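Local structure of uroporphyrinogen III cosynthase (HemD) (Helicobacter pylori, 3P9Z) at residues L165-I170 with L197-Q202. The protein probably catalyses the cyclization of the linear tetrapyrrole hydroxymethylbilane to the macrocycle uroporphyrinogen III in porphyrin biosynthesis. Numbering follows the deposited sequence.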
ATOM      1  N   LEU A 165     -12.187  -4.970  14.887  1.00 23.67           N
ATOM      2  CA  LEU A 165     -11.657  -4.114  13.829  1.00 23.67           C
ATOM      3  C   LEU A 165     -10.342  -4.652  13.268  1.00 23.49           C
ATOM      4  O   LEU A 165      -9.354  -4.825  14.013  1.00 22.93           O
ATOM      5  CB  LEU A 165     -11.437  -2.687  14.351  1.00 23.26           C
ATOM      6  CG  LEU A 165     -12.549  -2.087  15.210  1.00 24.94           C
ATOM      7  CD1 LEU A 165     -12.088  -0.784  15.811  1.00 25.00           C
ATOM      8  CD2 LEU A 165     -13.818  -1.892  14.382  1.00 24.99           C
ATOM      9  N   ILE A 166     -10.341  -4.899  11.958  1.00 22.66           N
ATOM     10  CA  ILE A 166      -9.162  -5.427  11.256  1.00 22.37           C
ATOM     11  C   ILE A 166      -8.364  -4.311  10.592  1.00 22.26           C
ATOM     12  O   ILE A 166      -8.826  -3.686   9.609  1.00 22.20           O
ATOM     13  CB  ILE A 166      -9.544  -6.521  10.194  1.00 22.48           C
ATOM     14  CG1 ILE A 166     -10.296  -7.685  10.859  1.00 20.67           C
ATOM     15  CG2 ILE A 166      -8.286  -7.020   9.471  1.00 21.89           C
ATOM     16  CD1 ILE A 166     -10.911  -8.702   9.908  1.00 20.66           C
ATOM     17  N   PHE A 167      -7.171  -4.050  11.124  1.00 21.84           N
ATOM     18  CA  PHE A 167      -6.290  -3.034  10.533  1.00 22.01           C
ATOM     19  C   PHE A 167      -5.257  -3.672   9.616  1.00 22.59           C
ATOM     20  O   PHE A 167      -4.455  -4.505  10.062  1.00 21.32           O
ATOM     21  CB  PHE A 167      -5.617  -2.201  11.630  1.00 21.66           C
ATOM     22  CG  PHE A 167      -6.601  -1.475  12.525  1.00 20.94           C
ATOM     23  CD1 PHE A 167      -7.138  -0.237  12.135  1.00 20.27           C
ATOM     24  CD2 PHE A 167      -6.978  -2.017  13.746  1.00 20.43           C
ATOM     25  CE1 PHE A 167      -8.061   0.443  12.958  1.00 19.71           C
ATOM     26  CE2 PHE A 167      -7.894  -1.346  14.587  1.00 20.54           C
ATOM     27  CZ  PHE A 167      -8.439  -0.105  14.183  1.00 19.62           C
ATOM     28  N   THR A 168      -5.264  -3.261   8.347  1.00 21.78           N
ATOM     29  CA  THR A 168      -4.444  -3.914   7.327  1.00 22.41           C
ATOM     30  C   THR A 168      -3.159  -3.160   6.996  1.00 22.95           C
ATOM     31  O   THR A 168      -2.361  -3.640   6.209  1.00 23.35           O
ATOM     32  CB  THR A 168      -5.243  -4.162   6.028  1.00 22.35           C
ATOM     33  OG1 THR A 168      -5.641  -2.902   5.470  1.00 23.26           O
ATOM     34  CG2 THR A 168      -6.492  -4.988   6.327  1.00 22.63           C
ATOM     35  N   ALA A 169      -2.972  -1.988   7.605  1.00 23.02           N
ATOM     36  CA  ALA A 169      -1.758  -1.177   7.439  1.00 23.45           C
ATOM     37  C   ALA A 169      -1.769  -0.076   8.491  1.00 23.38           C
ATOM     38  O   ALA A 169      -2.816   0.210   9.069  1.00 23.83           O
ATOM     39  CB  ALA A 169      -1.694  -0.562   6.031  1.00 23.20           C
ATOM     40  N   ILE A 170      -0.610   0.519   8.748  1.00 23.71           N
ATOM     41  CA  ILE A 170      -0.493   1.650   9.667  1.00 24.28           C
ATOM     42  C   ILE A 170      -1.377   2.834   9.247  1.00 24.00           C
ATOM     43  O   ILE A 170      -2.054   3.438  10.083  1.00 24.18           O
ATOM     44  CB  ILE A 170       0.989   2.125   9.834  1.00 24.74           C
ATOM     45  CG1 ILE A 170       1.815   1.069  10.584  1.00 26.62           C
ATOM     46  CG2 ILE A 170       1.062   3.509  10.547  1.00 24.57           C
ATOM     47  CD1 ILE A 170       3.323   1.335  10.574  1.00 27.68           C
ATOM     48  N   LEU A 197       2.513  -2.902  16.326  1.00 23.54           N
ATOM     49  CA  LEU A 197       3.431  -2.135  17.168  1.00 24.24           C
ATOM     50  C   LEU A 197       3.165  -0.631  17.081  1.00 24.32           C
ATOM     51  O   LEU A 197       3.402   0.118  18.041  1.00 24.18           O
ATOM     52  CB  LEU A 197       4.898  -2.487  16.854  1.00 24.31           C
ATOM     53  CG  LEU A 197       5.286  -3.931  17.233  1.00 24.27           C
ATOM     54  CD1 LEU A 197       6.686  -4.312  16.738  1.00 24.54           C
ATOM     55  CD2 LEU A 197       5.198  -4.129  18.736  1.00 19.92           C
ATOM     56  N   TYR A 198       2.641  -0.197  15.938  1.00 24.45           N
ATOM     57  CA  TYR A 198       2.145   1.174  15.825  1.00 23.97           C
ATOM     58  C   TYR A 198       0.954   1.382  16.767  1.00 23.65           C
ATOM     59  O   TYR A 198       0.936   2.328  17.562  1.00 23.14           O
ATOM     60  CB  TYR A 198       1.750   1.511  14.387  1.00 24.59           C
ATOM     61  CG  TYR A 198       1.016   2.825  14.346  1.00 26.06           C
ATOM     62  CD1 TYR A 198       1.721   4.030  14.359  1.00 26.58           C
ATOM     63  CD2 TYR A 198      -0.377   2.862  14.374  1.00 25.91           C
ATOM     64  CE1 TYR A 198       1.046   5.261  14.360  1.00 30.02           C
ATOM     65  CE2 TYR A 198      -1.069   4.094  14.387  1.00 28.96           C
ATOM     66  CZ  TYR A 198      -0.346   5.273  14.374  1.00 29.86           C
ATOM     67  OH  TYR A 198      -1.002   6.473  14.378  1.00 32.76           O
ATOM     68  N   LEU A 199      -0.041   0.499  16.682  1.00 22.94           N
ATOM     69  CA  LEU A 199      -1.174   0.537  17.613  1.00 23.26           C
ATOM     70  C   LEU A 199      -0.750   0.525  19.093  1.00 23.24           C
ATOM     71  O   LEU A 199      -1.283   1.264  19.919  1.00 22.12           O
ATOM     72  CB  LEU A 199      -2.154  -0.614  17.338  1.00 22.64           C
ATOM     73  CG  LEU A 199      -3.000  -0.436  16.068  1.00 23.27           C
ATOM     74  CD1 LEU A 199      -3.756  -1.717  15.732  1.00 21.67           C
ATOM     75  CD2 LEU A 199      -3.970   0.726  16.220  1.00 22.44           C
ATOM     76  N   GLN A 200       0.211  -0.329  19.418  1.00 24.18           N
ATOM     77  CA  GLN A 200       0.689  -0.436  20.800  1.00 25.67           C
ATOM     78  C   GLN A 200       1.372   0.868  21.272  1.00 26.37           C
ATOM     79  O   GLN A 200       1.252   1.252  22.438  1.00 26.42           O
ATOM     80  CB  GLN A 200       1.634  -1.628  20.890  1.00 25.58           C
ATOM     81  CG  GLN A 200       2.260  -1.857  22.242  1.00 27.94           C
ATOM     82  CD  GLN A 200       3.138  -3.093  22.235  1.00 30.69           C
ATOM     83  OE1 GLN A 200       2.707  -4.187  21.834  1.00 30.00           O
ATOM     84  NE2 GLN A 200       4.378  -2.926  22.666  1.00 32.37           N
ATOM     85  N   GLU A 201       2.067   1.549  20.355  1.00 27.20           N
ATOM     86  CA  GLU A 201       2.646   2.867  20.621  1.00 28.79           C
ATOM     87  C   GLU A 201       1.531   3.837  21.018  1.00 28.37           C
ATOM     88  O   GLU A 201       1.723   4.709  21.868  1.00 27.95           O
ATOM     89  CB  GLU A 201       3.418   3.369  19.379  1.00 29.76           C
ATOM     90  CG  GLU A 201       3.893   4.845  19.436  1.00 34.56           C
ATOM     91  CD  GLU A 201       4.557   5.328  18.134  1.00 39.86           C
ATOM     92  OE1 GLU A 201       4.599   4.558  17.144  1.00 41.73           O
ATOM     93  OE2 GLU A 201       5.037   6.485  18.101  1.00 41.54           O
ATOM     94  N   GLN A 202       0.355   3.655  20.408  1.00 28.40           N
ATOM     95  CA  GLN A 202      -0.809   4.487  20.695  1.00 28.45           C
ATOM     96  C   GLN A 202      -1.552   4.003  21.946  1.00 28.07           C
ATOM     97  O   GLN A 202      -2.603   4.526  22.279  1.00 28.56           O
ATOM     98  CB  GLN A 202      -1.769   4.523  19.490  1.00 28.61           C
ATOM     99  CG  GLN A 202      -1.136   4.923  18.128  1.00 29.38           C
ATOM    100  CD  GLN A 202      -0.277   6.190  18.185  1.00 32.23           C
ATOM    101  OE1 GLN A 202       0.908   6.157  17.874  1.00 35.47           O
ATOM    102  NE2 GLN A 202      -0.876   7.306  18.570  1.00 33.06           N
TER
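Ile170 sets its CG2 methyl over one face of the Tyr198 ring and lays its other branch, CG1 and CD1, along Tyr198 CB. At Ile170 CB the side chain forks: CG2, set anti to the backbone N, makes a CH-pi contact, 3.9 Å from the Tyr198 centroid and 14° off the ring normal. The other branch leaves beside the backbone N: Ile170 CG1 packs 3.8 Å from Tyr198 CB, and Ile170 CD1 lies 4.1 Å from Tyr198 CB. A beta-branched residue suits this place because one arm can cover the ring while the other lies against its stem. On the opposite face lies Gln202 CG, one turn further along, so the ring is flanked on both faces by aliphatic carbon, each offset toward the rim. Deeper in, Leu199 CD1 meets Phe167 CD2 obliquely at 3.8 Å; these buried side chains, flat aromatic and branched aliphatic, cross at about a right angle with no polar atom to satisfy. Phe167 also stacks edge-to-face with Phe176. Strand 164-167, helix 170-179 and parallel strand 187-190 form one beta-alpha-beta crossover; helix 193-201 belongs to the next, leading to parallel strand 206-208. The contact joins these successive crossovers, whose helices touch where Tyr198 and Leu199 meet Ala173.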